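Local coordinates for enoyl-acyl carrier protein reductase (Uncultured bacterium, PDB 6KIA) that probably reduces the double bond of enoyl-acyl carrier protein with NADH in fatty acid synthesis and is linked to triclosan resistance, at residues G26-F29 / A34-L37; I38-D43 / L409-S414; G50-R55 / R63-E68. All blocks are in the same frame, centred on the assembly; numbering follows the deposited sequence.

Interaction 1: residues G26-F29 / A34-L37; sequences GELF and ANGL. With NAI (1,4-dihydronicotinamide adenine dinucleotide), chain D.
Asn-35 and Leu-28 meet where a Rossmann-type fold passes from strand 21-25 through the dinucleotide-binding loop into helix 34-43. The asparagine is the side chain to follow. Its CB leaves CA without aiming at the loop; CG then stands anti to the carbonyl carbon (chi1 -75°), which swings the amide from the N-terminal part of helix 34-43 toward the loop. There CG lies 3.7 Å from Leu-28 CD1. OD1 rests against the same methyl, 3.6 Å from Leu-28 CD1, a purely van der Waals touch. At the tip, ND2 donates to Phe-29 O over 2.9 Å with an N-H...O angle of 152°; the acceptor sits close to the amide plane of Asn-35, while ND2 is tilted somewhat from the carbonyl plane of Phe-29. ND2 also bonds Gly-32 O, so one amide nitrogen ties the loop to the helix at two carbonyls.

Leu-28 CD1 also packs on Ala-34 CB at 3.9 Å. Leu-28 CG is anti to the backbone N, and this carries the branched end forward to the helix although CB itself does not point there.

The backbone of the same loop holds the adenosine ribose of NADH. Glu-27 N donates to O2B of the ligand (3.0 Å) and Glu-27 O accepts from its O3B (2.7 Å), so both ribose hydroxyls are read by a single residue. Gly-26, just before it, brings only backbone up to O3B. The Phe-29 ring presents its edge to the phosphate, CD2 lying 3.8 Å from O1A of the dinucleotide.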
ATOM      1  N   GLY A  26      -2.584 -10.342   4.710  1.00 23.03           N
ATOM      2  CA  GLY A  26      -2.443  -9.989   3.305  1.00 19.88           C
ATOM      3  C   GLY A  26      -1.475 -10.986   2.690  1.00 21.72           C
ATOM      4  O   GLY A  26      -0.839 -11.753   3.422  1.00 21.62           O
ATOM      5  N   GLU A  27      -1.341 -10.983   1.360  1.00 21.19           N
ATOM      6  CA  GLU A  27      -0.392 -11.885   0.707  1.00 22.04           C
ATOM      7  C   GLU A  27       0.895 -11.161   0.350  1.00 22.35           C
ATOM      8  O   GLU A  27       0.891  -9.959   0.089  1.00 18.59           O
ATOM      9  CB  GLU A  27      -1.004 -12.522  -0.550  1.00 21.55           C
ATOM     10  CG  GLU A  27      -2.195 -13.432  -0.245  1.00 26.91           C
ATOM     11  CD  GLU A  27      -2.674 -14.211  -1.453  1.00 29.50           C
ATOM     12  OE1 GLU A  27      -2.549 -13.708  -2.598  1.00 35.47           O
ATOM     13  OE2 GLU A  27      -3.123 -15.361  -1.259  1.00 29.10           O
ATOM     14  N   LEU A  28       1.998 -11.908   0.381  1.00 20.04           N
ATOM     15  CA  LEU A  28       3.325 -11.385   0.138  1.00 17.96           C
ATOM     16  C   LEU A  28       3.694 -11.586  -1.330  1.00 20.90           C
ATOM     17  O   LEU A  28       3.657 -12.724  -1.830  1.00 23.74           O
ATOM     18  CB  LEU A  28       4.339 -12.098   1.038  1.00 18.42           C
ATOM     19  CG  LEU A  28       5.760 -11.573   0.913  1.00 18.68           C
ATOM     20  CD1 LEU A  28       5.824 -10.136   1.444  1.00 25.58           C
ATOM     21  CD2 LEU A  28       6.683 -12.487   1.737  1.00 23.24           C
ATOM     22  N   PHE A  29       4.024 -10.495  -2.023  1.00 18.58           N
ATOM     23  CA  PHE A  29       4.460 -10.563  -3.427  1.00 19.47           C
ATOM     24  C   PHE A  29       5.829  -9.945  -3.554  1.00 22.61           C
ATOM     25  O   PHE A  29       6.187  -9.108  -2.745  1.00 22.51           O
ATOM     26  CB  PHE A  29       3.500  -9.823  -4.360  1.00 20.25           C
ATOM     27  CG  PHE A  29       2.133 -10.426  -4.407  1.00 23.45           C
ATOM     28  CD1 PHE A  29       1.895 -11.565  -5.150  1.00 31.76           C
ATOM     29  CD2 PHE A  29       1.082  -9.857  -3.708  1.00 25.56           C
ATOM     30  CE1 PHE A  29       0.630 -12.128  -5.189  1.00 29.38           C
ATOM     31  CE2 PHE A  29      -0.189 -10.415  -3.755  1.00 26.47           C
ATOM     32  CZ  PHE A  29      -0.407 -11.553  -4.490  1.00 27.95           C
ATOM     33  N   ALA A  34       5.431  -5.154   2.260  1.00 18.05           N
ATOM     34  CA  ALA A  34       5.494  -6.038   3.420  1.00 16.98           C
ATOM     35  C   ALA A  34       6.822  -6.783   3.529  1.00 19.55           C
ATOM     36  O   ALA A  34       7.193  -7.216   4.632  1.00 20.83           O
ATOM     37  CB  ALA A  34       4.336  -7.061   3.375  1.00 17.20           C
ATOM     38  N   ASN A  35       7.521  -6.948   2.403  1.00 21.87           N
ATOM     39  CA  ASN A  35       8.845  -7.598   2.439  1.00 24.66           C
ATOM     40  C   ASN A  35       9.755  -6.963   3.478  1.00 22.07           C
ATOM     41  O   ASN A  35      10.465  -7.679   4.182  1.00 25.40           O
ATOM     42  CB  ASN A  35       9.523  -7.566   1.071  1.00 23.01           C
ATOM     43  CG  ASN A  35       8.926  -8.565   0.123  1.00 24.47           C
ATOM     44  OD1 ASN A  35       9.149  -9.780   0.246  1.00 26.68           O
ATOM     45  ND2 ASN A  35       8.105  -8.077  -0.790  1.00 20.69           N
ATOM     46  N   GLY A  36       9.771  -5.632   3.566  1.00 18.56           N
ATOM     47  CA  GLY A  36      10.635  -4.987   4.556  1.00 19.68           C
ATOM     48  C   GLY A  36      10.315  -5.430   5.983  1.00 20.82           C
ATOM     49  O   GLY A  36      11.201  -5.712   6.812  1.00 22.28           O
ATOM     50  N   LEU A  37       9.024  -5.437   6.293  1.00 20.56           N
ATOM     51  CA  LEU A  37       8.578  -5.678   7.657  1.00 20.35           C
ATOM     52  C   LEU A  37       8.738  -7.141   8.044  1.00 19.66           C
ATOM     53  O   LEU A  37       9.227  -7.467   9.130  1.00 21.41           O
ATOM     54  CB  LEU A  37       7.118  -5.233   7.803  1.00 19.65           C
ATOM     55  CG  LEU A  37       6.451  -5.466   9.163  1.00 20.35           C
ATOM     56  CD1 LEU A  37       7.291  -4.873  10.291  1.00 20.02           C
ATOM     57  CD2 LEU A  37       5.074  -4.842   9.152  1.00 19.87           C
TER
HETATM   58  PA  NAI D 501       1.173  -5.563  -3.386  1.00 17.93           P
HETATM   59  O1A NAI D 501       2.418  -6.364  -3.160  1.00 20.84           O
HETATM   60  O2A NAI D 501       0.401  -5.837  -4.662  1.00 21.45           O
HETATM   61  O5B NAI D 501       0.258  -5.751  -2.099  1.00 18.27           O
HETATM   62  C5B NAI D 501      -1.149  -5.697  -2.225  1.00 19.72           C
HETATM   63  C4B NAI D 501      -1.656  -6.393  -0.925  1.00 18.77           C
HETATM   64  O4B NAI D 501      -3.199  -6.230  -0.954  1.00 18.65           O
HETATM   65  C3B NAI D 501      -1.399  -7.651  -0.894  1.00 20.23           C
HETATM   66  O3B NAI D 501      -1.012  -8.114   0.464  1.00 21.64           O
HETATM   67  C2B NAI D 501      -2.804  -8.383  -1.369  1.00 22.04           C
HETATM   68  O2B NAI D 501      -2.789  -9.795  -0.944  1.00 20.17           O
HETATM   69  C1B NAI D 501      -3.717  -7.666  -0.812  1.00 22.62           C
HETATM   70  N9A NAI D 501      -4.955  -7.637  -1.618  1.00 22.03           N
HETATM   71  C8A NAI D 501      -5.288  -7.141  -2.822  1.00 20.37           C
HETATM   72  N7A NAI D 501      -6.569  -7.423  -3.046  1.00 20.25           N
HETATM   73  C5A NAI D 501      -7.040  -8.094  -1.968  1.00 19.02           C
HETATM   74  C6A NAI D 501      -8.316  -8.594  -1.758  1.00 22.06           C
HETATM   75  N6A NAI D 501      -9.523  -8.586  -2.538  1.00 24.00           N
HETATM   76  N1A NAI D 501      -8.563  -9.238  -0.605  1.00 20.58           N
HETATM   77  C2A NAI D 501      -7.569  -9.398   0.323  1.00 21.94           C
HETATM   78  N3A NAI D 501      -6.295  -8.895   0.112  1.00 23.26           N
HETATM   79  C4A NAI D 501      -6.049  -8.240  -1.066  1.00 22.89           C
HETATM   80  O3  NAI D 501       1.503  -3.942  -3.422  1.00 18.07           O
HETATM   81  PN  NAI D 501       1.887  -2.945  -2.213  1.00 18.35           P
HETATM   82  O1N NAI D 501       3.103  -3.439  -1.493  1.00 17.61           O
HETATM   83  O2N NAI D 501       2.085  -1.610  -2.913  1.00 18.64           O
HETATM   84  O5D NAI D 501       0.632  -2.891  -1.230  1.00 17.46           O
HETATM   85  C5D NAI D 501       0.757  -3.194   0.150  1.00 17.38           C
HETATM   86  C4D NAI D 501       0.196  -1.993   0.945  1.00 17.30           C
HETATM   87  O4D NAI D 501       1.015  -0.970   0.797  1.00 17.14           O
HETATM   88  C3D NAI D 501      -1.140  -1.537   0.364  1.00 19.92           C
HETATM   89  O3D NAI D 501      -2.098  -1.341   1.349  1.00 17.77           O
HETATM   90  C2D NAI D 501      -0.754  -0.173  -0.251  1.00 20.21           C
HETATM   91  O2D NAI D 501      -1.969   0.639  -0.426  1.00 17.47           O
HETATM   92  C1D NAI D 501       0.119   0.316   0.590  1.00 17.16           C
HETATM   93  N1N NAI D 501       0.946   1.382   0.026  1.00 18.80           N
HETATM   94  C2N NAI D 501       1.493   1.293  -1.236  1.00 17.06           C
HETATM   95  C3N NAI D 501       2.228   2.367  -1.755  1.00 16.95           C
HETATM   96  C7N NAI D 501       2.878   2.286  -3.135  1.00 21.07           C
HETATM   97  O7N NAI D 501       3.242   3.304  -3.717  1.00 20.70           O
HETATM   98  N7N NAI D 501       3.064   1.011  -3.731  1.00 19.50           N
HETATM   99  C4N NAI D 501       2.442   3.524  -1.019  1.00 19.33           C
HETATM  100  C5N NAI D 501       1.926   3.583   0.281  1.00 21.86           C
HETATM  101  C6N NAI D 501       1.179   2.515   0.789  1.00 17.91           C

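Interaction 2: residues I38-D43 / L409-S414; sequences INEARD and LMFHES
Glu-40 and Ala-41 of helix 34-43 pack on Phe-411 of helix 394-413, joining two helices that lie against the Rossmann-type sheet. The short segments come within 9.4 Å of each other, axis to axis, with their N-to-C directions 54° apart. Earliest along the first segment is Ile-38, whose CB points away from the partner helix; the side chain lies on Phe-22 of strand 21-25. Next, Asn-39 OD1 receives a weak bond from Arg-42 NH1, at the edge of the guanidinium and in its plane.

Glu-40 then makes the main contact: its CB sits 3.7 Å from Phe-411 CG, at the root of the ring. The bend at chi2 (-70°) brings Glu-40 OE1 to 4.1 Å from Phe-411 CD2. OE1 stays 4.4 Å from His-412 NE2, too far to bond; the other ring nitrogen, ND1, is hydrogen-bonded to Ser-13 O. At Ala-41 it is the backbone that counts. CA lies 3.8 Å from Phe-411 CE1, and the peptide linking Glu-40 to Ala-41 covers one face of the phenyl ring, with Glu-40 C over the ring centre. Phe-411 also meets the ring of Phe-16, so the phenyl is shared with the N-terminal region.

On helix 394-413, Met-410 O is gripped from opposite faces of its plane, by Ser-414 N and by Ser-414 OG at 2.9 Å, and the same OG also bonds Tyr-286 OH.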
ATOM      1  N   ILE A  38       8.333  -8.031   7.152  1.00 18.95           N
ATOM      2  CA  ILE A  38       8.384  -9.441   7.467  1.00 20.35           C
ATOM      3  C   ILE A  38       9.841  -9.899   7.655  1.00 21.75           C
ATOM      4  O   ILE A  38      10.130 -10.686   8.577  1.00 23.17           O
ATOM      5  CB  ILE A  38       7.637 -10.279   6.422  1.00 24.37           C
ATOM      6  CG1 ILE A  38       7.327 -11.649   7.026  1.00 22.28           C
ATOM      7  CG2 ILE A  38       8.420 -10.408   5.149  1.00 26.97           C
ATOM      8  CD1 ILE A  38       6.328 -12.446   6.218  1.00 24.96           C
ATOM      9  N   ASN A  39      10.770  -9.337   6.886  1.00 20.36           N
ATOM     10  CA  ASN A  39      12.161  -9.730   7.082  1.00 22.05           C
ATOM     11  C   ASN A  39      12.633  -9.327   8.473  1.00 19.61           C
ATOM     12  O   ASN A  39      13.384 -10.069   9.144  1.00 20.68           O
ATOM     13  CB  ASN A  39      13.074  -9.094   6.030  1.00 27.13           C
ATOM     14  CG  ASN A  39      12.774  -9.573   4.616  1.00 37.65           C
ATOM     15  OD1 ASN A  39      12.132 -10.606   4.411  1.00 42.89           O
ATOM     16  ND2 ASN A  39      13.266  -8.835   3.636  1.00 35.78           N
ATOM     17  N   GLU A  40      12.141  -8.184   8.954  1.00 19.06           N
ATOM     18  CA  GLU A  40      12.494  -7.752  10.304  1.00 21.99           C
ATOM     19  C   GLU A  40      11.960  -8.742  11.321  1.00 22.25           C
ATOM     20  O   GLU A  40      12.666  -9.173  12.267  1.00 21.60           O
ATOM     21  CB  GLU A  40      11.957  -6.348  10.589  1.00 22.45           C
ATOM     22  CG  GLU A  40      12.733  -5.321   9.814  1.00 29.66           C
ATOM     23  CD  GLU A  40      14.133  -5.165  10.356  1.00 34.07           C
ATOM     24  OE1 GLU A  40      14.297  -5.183  11.596  1.00 35.07           O
ATOM     25  OE2 GLU A  40      15.070  -5.130   9.547  1.00 43.77           O
ATOM     26  N   ALA A  41      10.709  -9.125  11.111  1.00 20.77           N
ATOM     27  CA  ALA A  41      10.096 -10.062  12.038  1.00 17.55           C
ATOM     28  C   ALA A  41      10.863 -11.379  12.027  1.00 21.17           C
ATOM     29  O   ALA A  41      11.060 -12.009  13.082  1.00 25.02           O
ATOM     30  CB  ALA A  41       8.650 -10.284  11.674  1.00 18.99           C
ATOM     31  N   ARG A  42      11.320 -11.780  10.841  1.00 24.14           N
ATOM     32  CA  ARG A  42      12.035 -13.048  10.713  1.00 23.83           C
ATOM     33  C   ARG A  42      13.348 -12.924  11.471  1.00 24.82           C
ATOM     34  O   ARG A  42      13.715 -13.834  12.226  1.00 24.64           O
ATOM     35  CB  ARG A  42      12.261 -13.417   9.233  1.00 32.13           C
ATOM     36  CG  ARG A  42      12.769 -14.838   9.004  1.00 39.60           C
ATOM     37  CD  ARG A  42      12.656 -15.289   7.538  1.00 47.54           C
ATOM     38  NE  ARG A  42      11.278 -15.351   7.049  1.00 54.13           N
ATOM     39  CZ  ARG A  42      10.714 -14.445   6.256  1.00 54.06           C
ATOM     40  NH1 ARG A  42      11.403 -13.392   5.839  1.00 54.06           N
ATOM     41  NH2 ARG A  42       9.457 -14.600   5.868  1.00 57.64           N
ATOM     42  N   ASP A  43      14.051 -11.795  11.323  1.00 22.10           N
ATOM     43  CA  ASP A  43      15.388 -11.739  11.929  1.00 22.64           C
ATOM     44  C   ASP A  43      15.308 -11.544  13.438  1.00 30.34           C
ATOM     45  O   ASP A  43      16.273 -11.815  14.149  1.00 27.42           O
ATOM     46  CB  ASP A  43      16.259 -10.624  11.324  1.00 27.59           C
ATOM     47  CG  ASP A  43      16.334 -10.671   9.816  1.00 32.87           C
ATOM     48  OD1 ASP A  43      16.288 -11.777   9.237  1.00 34.93           O
ATOM     49  OD2 ASP A  43      16.513  -9.585   9.210  1.00 41.09           O
ATOM     50  N   LEU A 409      11.812   0.664  10.513  1.00 18.29           N
ATOM     51  CA  LEU A 409      11.032   1.757  11.066  1.00 17.84           C
ATOM     52  C   LEU A 409       9.692   1.262  11.619  1.00 20.20           C
ATOM     53  O   LEU A 409       9.356   1.565  12.761  1.00 18.03           O
ATOM     54  CB  LEU A 409      10.783   2.845  10.011  1.00 18.32           C
ATOM     55  CG  LEU A 409      12.004   3.733   9.708  1.00 23.23           C
ATOM     56  CD1 LEU A 409      11.716   4.686   8.545  1.00 18.21           C
ATOM     57  CD2 LEU A 409      12.445   4.507  10.947  1.00 17.66           C
ATOM     58  N   MET A 410       8.923   0.519  10.821  1.00 16.76           N
ATOM     59  CA  MET A 410       7.621   0.060  11.275  1.00 17.95           C
ATOM     60  C   MET A 410       7.787  -0.999  12.378  1.00 18.06           C
ATOM     61  O   MET A 410       7.074  -0.965  13.390  1.00 17.81           O
ATOM     62  CB  MET A 410       6.814  -0.489  10.113  1.00 17.46           C
ATOM     63  CG  MET A 410       6.458   0.604   9.102  1.00 16.31           C
ATOM     64  SD  MET A 410       5.638  -0.049   7.642  1.00 18.14           S
ATOM     65  CE  MET A 410       4.126  -0.774   8.326  1.00 18.55           C
ATOM     66  N   PHE A 411       8.760  -1.895  12.204  1.00 17.59           N
ATOM     67  CA  PHE A 411       8.948  -2.980  13.177  1.00 19.96           C
ATOM     68  C   PHE A 411       9.297  -2.418  14.549  1.00 18.87           C
ATOM     69  O   PHE A 411       8.727  -2.838  15.573  1.00 18.49           O
ATOM     70  CB  PHE A 411      10.034  -3.955  12.706  1.00 16.13           C
ATOM     71  CG  PHE A 411      10.159  -5.173  13.592  1.00 20.35           C
ATOM     72  CD1 PHE A 411       9.167  -6.134  13.622  1.00 23.43           C
ATOM     73  CD2 PHE A 411      11.265  -5.319  14.419  1.00 22.97           C
ATOM     74  CE1 PHE A 411       9.283  -7.258  14.483  1.00 22.28           C
ATOM     75  CE2 PHE A 411      11.393  -6.428  15.265  1.00 24.27           C
ATOM     76  CZ  PHE A 411      10.402  -7.396  15.283  1.00 19.17           C
ATOM     77  N   HIS A 412      10.214  -1.447  14.592  1.00 15.85           N
ATOM     78  CA  HIS A 412      10.623  -0.897  15.884  1.00 18.95           C
ATOM     79  C   HIS A 412       9.618   0.114  16.448  1.00 19.75           C
ATOM     80  O   HIS A 412       9.368   0.126  17.656  1.00 20.31           O
ATOM     81  CB  HIS A 412      12.028  -0.280  15.784  1.00 19.72           C
ATOM     82  CG  HIS A 412      13.119  -1.293  15.621  1.00 18.83           C
ATOM     83  ND1 HIS A 412      13.343  -2.295  16.543  1.00 30.20           N
ATOM     84  CD2 HIS A 412      14.075  -1.437  14.669  1.00 25.28           C
ATOM     85  CE1 HIS A 412      14.380  -3.021  16.159  1.00 31.06           C
ATOM     86  NE2 HIS A 412      14.835  -2.527  15.022  1.00 31.62           N
ATOM     87  N   GLU A 413       9.023   0.957  15.600  1.00 15.73           N
ATOM     88  CA  GLU A 413       8.024   1.875  16.102  1.00 18.01           C
ATOM     89  C   GLU A 413       6.846   1.103  16.706  1.00 18.13           C
ATOM     90  O   GLU A 413       6.244   1.543  17.686  1.00 25.00           O
ATOM     91  CB  GLU A 413       7.533   2.804  14.993  1.00 19.64           C
ATOM     92  CG  GLU A 413       6.612   3.934  15.470  1.00 20.65           C
ATOM     93  CD  GLU A 413       7.308   4.910  16.423  1.00 28.29           C
ATOM     94  OE1 GLU A 413       8.560   4.946  16.481  1.00 26.89           O
ATOM     95  OE2 GLU A 413       6.590   5.671  17.093  1.00 27.41           O
ATOM     96  N   SER A 414       6.505  -0.042  16.125  1.00 19.49           N
ATOM     97  CA  SER A 414       5.367  -0.790  16.667  1.00 18.71           C
ATOM     98  C   SER A 414       5.635  -1.360  18.051  1.00 21.67           C
ATOM     99  O   SER A 414       4.698  -1.669  18.759  1.00 21.40           O
ATOM    100  CB  SER A 414       4.923  -1.902  15.729  1.00 22.71           C
ATOM    101  OG  SER A 414       4.449  -1.374  14.494  1.00 29.26           O
TER

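Interaction 3: residues G50-R55 / R63-E68; sequences GITVGR and RALTAE
An antiparallel hydrogen-bonded pair, Arg-55 with Arg-63, joins the far end of strand 47-56 to the short strand 62-63. Arg-55 N donates to Arg-63 O (3.0 Å), and Arg-63 N returns a bond to Arg-55 O at 2.7 Å. Both side chains leave on the same face of this ladder. They cross with guanidinium planes 51° apart, and the overlap is aliphatic on one side: Arg-55 CB lies over the centre of the Arg-63 guanidinium, 3.9 Å from CZ. Arg-63 NH1 forms a salt bridge with Glu-69 and donates to Ala-64 O. Arg-55 NH1 and Arg-63 NH2 are 5.0 Å apart, and Glu-69, which also has a long, weak ion pair with Arg-55, probably offsets the like charges.

The hairpin sits at the C-terminal end of strand 47-56, a strand of the Rossmann-type sheet that runs parallel to strands 21-25 and 80-83. Just before the pair the chain makes an ST turn: Thr-52 OG1 accepts from Gly-54 N at 3.0 Å. Its OG1 stands anti to the backbone N (chi1 175°), and it also bonds Glu-27 OE2, the side chain of a residue whose backbone holds the NADH ribose.

Leu-65 packs against both Thr-52 and Arg-55. It meets Thr-52 tip to tip, CD1 lying 3.5 Å from Thr-52 OG1. Its other methyl, CD2, sits over one face of the Arg-55 guanidinium, 3.7 Å from Arg-55 NE.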
ATOM      1  N   GLY A  50       0.725 -16.456   8.120  1.00 22.24           N
ATOM      2  CA  GLY A  50       0.014 -15.617   7.178  1.00 20.94           C
ATOM      3  C   GLY A  50      -1.322 -16.163   6.715  1.00 22.73           C
ATOM      4  O   GLY A  50      -1.686 -17.322   6.958  1.00 23.44           O
ATOM      5  N   ILE A  51      -2.071 -15.315   6.018  1.00 19.91           N
ATOM      6  CA  ILE A  51      -3.328 -15.706   5.412  1.00 20.60           C
ATOM      7  C   ILE A  51      -3.159 -15.926   3.915  1.00 21.92           C
ATOM      8  O   ILE A  51      -2.115 -15.599   3.332  1.00 23.76           O
ATOM      9  CB  ILE A  51      -4.441 -14.647   5.683  1.00 23.14           C
ATOM     10  CG1 ILE A  51      -4.106 -13.271   5.093  1.00 22.43           C
ATOM     11  CG2 ILE A  51      -4.642 -14.473   7.190  1.00 22.54           C
ATOM     12  CD1 ILE A  51      -4.526 -13.046   3.647  1.00 23.05           C
ATOM     13  N   THR A  52      -4.189 -16.476   3.291  1.00 23.92           N
ATOM     14  CA  THR A  52      -4.247 -16.562   1.833  1.00 27.13           C
ATOM     15  C   THR A  52      -5.600 -15.996   1.409  1.00 22.82           C
ATOM     16  O   THR A  52      -6.557 -16.032   2.186  1.00 23.37           O
ATOM     17  CB  THR A  52      -4.076 -18.025   1.331  1.00 27.39           C
ATOM     18  OG1 THR A  52      -4.261 -18.089  -0.090  1.00 27.02           O
ATOM     19  CG2 THR A  52      -5.097 -18.928   1.980  1.00 25.53           C
ATOM     20  N   VAL A  53      -5.687 -15.455   0.201  1.00 21.80           N
ATOM     21  CA  VAL A  53      -6.990 -15.035  -0.297  1.00 21.72           C
ATOM     22  C   VAL A  53      -7.669 -16.192  -1.025  1.00 23.43           C
ATOM     23  O   VAL A  53      -8.813 -16.082  -1.459  1.00 27.30           O
ATOM     24  CB  VAL A  53      -6.886 -13.817  -1.234  1.00 25.24           C
ATOM     25  CG1 VAL A  53      -6.351 -12.615  -0.465  1.00 22.87           C
ATOM     26  CG2 VAL A  53      -6.017 -14.143  -2.453  1.00 25.93           C
ATOM     27  N   GLY A  54      -6.960 -17.312  -1.141  1.00 27.94           N
ATOM     28  CA  GLY A  54      -7.493 -18.478  -1.827  1.00 30.28           C
ATOM     29  C   GLY A  54      -7.425 -18.291  -3.329  1.00 29.76           C
ATOM     30  O   GLY A  54      -6.724 -17.403  -3.814  1.00 32.11           O
ATOM     31  N   ARG A  55      -8.135 -19.131  -4.076  1.00 34.70           N
ATOM     32  CA  ARG A  55      -8.154 -18.983  -5.526  1.00 39.33           C
ATOM     33  C   ARG A  55      -9.582 -19.145  -6.033  1.00 35.04           C
ATOM     34  O   ARG A  55     -10.474 -19.574  -5.300  1.00 32.17           O
ATOM     35  CB  ARG A  55      -7.236 -20.014  -6.196  1.00 38.59           C
ATOM     36  CG  ARG A  55      -5.837 -20.054  -5.615  1.00 41.57           C
ATOM     37  CD  ARG A  55      -4.948 -18.929  -6.111  1.00 47.86           C
ATOM     38  NE  ARG A  55      -3.670 -18.960  -5.405  1.00 49.35           N
ATOM     39  CZ  ARG A  55      -2.631 -19.701  -5.767  1.00 54.58           C
ATOM     40  NH1 ARG A  55      -2.702 -20.467  -6.849  1.00 52.17           N
ATOM     41  NH2 ARG A  55      -1.516 -19.671  -5.046  1.00 54.13           N
ATOM     42  N   ARG A  63     -12.003 -20.882  -3.456  1.00 42.07           N
ATOM     43  CA  ARG A  63     -11.568 -22.165  -2.921  1.00 39.28           C
ATOM     44  C   ARG A  63     -10.282 -22.016  -2.110  1.00 41.21           C
ATOM     45  O   ARG A  63      -9.488 -21.095  -2.327  1.00 34.75           O
ATOM     46  CB  ARG A  63     -11.372 -23.183  -4.049  1.00 36.66           C
ATOM     47  CG  ARG A  63     -10.187 -22.900  -4.969  1.00 38.57           C
ATOM     48  CD  ARG A  63      -9.767 -24.164  -5.712  1.00 37.62           C
ATOM     49  NE  ARG A  63      -8.724 -23.914  -6.702  1.00 36.63           N
ATOM     50  CZ  ARG A  63      -7.422 -23.883  -6.427  1.00 42.91           C
ATOM     51  NH1 ARG A  63      -6.990 -24.072  -5.186  1.00 44.28           N
ATOM     52  NH2 ARG A  63      -6.545 -23.653  -7.393  1.00 40.32           N
ATOM     53  N   ALA A  64     -10.081 -22.933  -1.170  1.00 41.22           N
ATOM     54  CA  ALA A  64      -8.851 -22.954  -0.410  1.00 36.30           C
ATOM     55  C   ALA A  64      -7.722 -23.441  -1.310  1.00 35.52           C
ATOM     56  O   ALA A  64      -7.958 -23.992  -2.394  1.00 35.19           O
ATOM     57  CB  ALA A  64      -8.985 -23.835   0.820  1.00 36.90           C
ATOM     58  N   LEU A  65      -6.497 -23.211  -0.865  1.00 36.38           N
ATOM     59  CA  LEU A  65      -5.327 -23.647  -1.607  1.00 39.78           C
ATOM     60  C   LEU A  65      -5.228 -25.165  -1.576  1.00 40.76           C
ATOM     61  O   LEU A  65      -5.595 -25.805  -0.587  1.00 36.66           O
ATOM     62  CB  LEU A  65      -4.064 -23.037  -1.010  1.00 37.19           C
ATOM     63  CG  LEU A  65      -3.970 -21.508  -0.990  1.00 35.13           C
ATOM     64  CD1 LEU A  65      -2.603 -21.090  -0.508  1.00 37.51           C
ATOM     65  CD2 LEU A  65      -4.230 -20.963  -2.377  1.00 33.29           C
ATOM     66  N   THR A  66      -4.710 -25.731  -2.656  1.00 40.47           N
ATOM     67  CA  THR A  66      -4.387 -27.149  -2.689  1.00 41.57           C
ATOM     68  C   THR A  66      -3.120 -27.362  -1.878  1.00 39.75           C
ATOM     69  O   THR A  66      -2.460 -26.399  -1.479  1.00 34.47           O
ATOM     70  CB  THR A  66      -4.184 -27.650  -4.126  1.00 39.18           C
ATOM     71  OG1 THR A  66      -3.010 -27.038  -4.680  1.00 42.28           O
ATOM     72  CG2 THR A  66      -5.378 -27.284  -4.972  1.00 32.26           C
ATOM     73  N   ALA A  67      -2.797 -28.623  -1.617  1.00 34.42           N
ATOM     74  CA  ALA A  67      -1.596 -28.979  -0.878  1.00 36.35           C
ATOM     75  C   ALA A  67      -0.346 -28.394  -1.524  1.00 34.20           C
ATOM     76  O   ALA A  67       0.512 -27.829  -0.837  1.00 39.42           O
ATOM     77  CB  ALA A  67      -1.476 -30.495  -0.768  1.00 42.20           C
ATOM     78  N   GLU A  68      -0.258 -28.536  -2.844  1.00 39.28           N
ATOM     79  CA  GLU A  68       0.861 -28.016  -3.622  1.00 45.64           C
ATOM     80  C   GLU A  68       0.941 -26.492  -3.549  1.00 43.03           C
ATOM     81  O   GLU A  68       2.003 -25.911  -3.268  1.00 41.32           O
ATOM     82  CB  GLU A  68       0.718 -28.465  -5.077  1.00 56.48           C
ATOM     83  CG  GLU A  68       1.441 -27.595  -6.091  1.00 66.57           C
ATOM     84  CD  GLU A  68       1.022 -27.904  -7.517  1.00 75.50           C
ATOM     85  OE1 GLU A  68       0.307 -28.909  -7.727  1.00 75.73           O
ATOM     86  OE2 GLU A  68       1.392 -27.130  -8.424  1.00 80.19           O
TER

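Overall arrangement
From the N terminus, strand 21-25 runs into the cofactor loop, and interaction 1 closes that loop on helix 34-43 after only four intervening residues. Interaction 2 starts on the same helix, one residue on, but spans most of the chain, bringing helix 394-413 back beside it; the two contacts touch through Leu-37 against Phe-411 and Met-410. Interaction 3 falls within that long span, closing the hairpin between strands 47-56 and 62-63, with seven residues between the segments. It stays clear of interaction 2, their centres about 25 Å apart, yet meets interaction 1 through the Glu-27 carboxylate. Together they tie loop, helix 34-43, the far end of strand 47-56 and helix 394-413 around one Rossmann-type core.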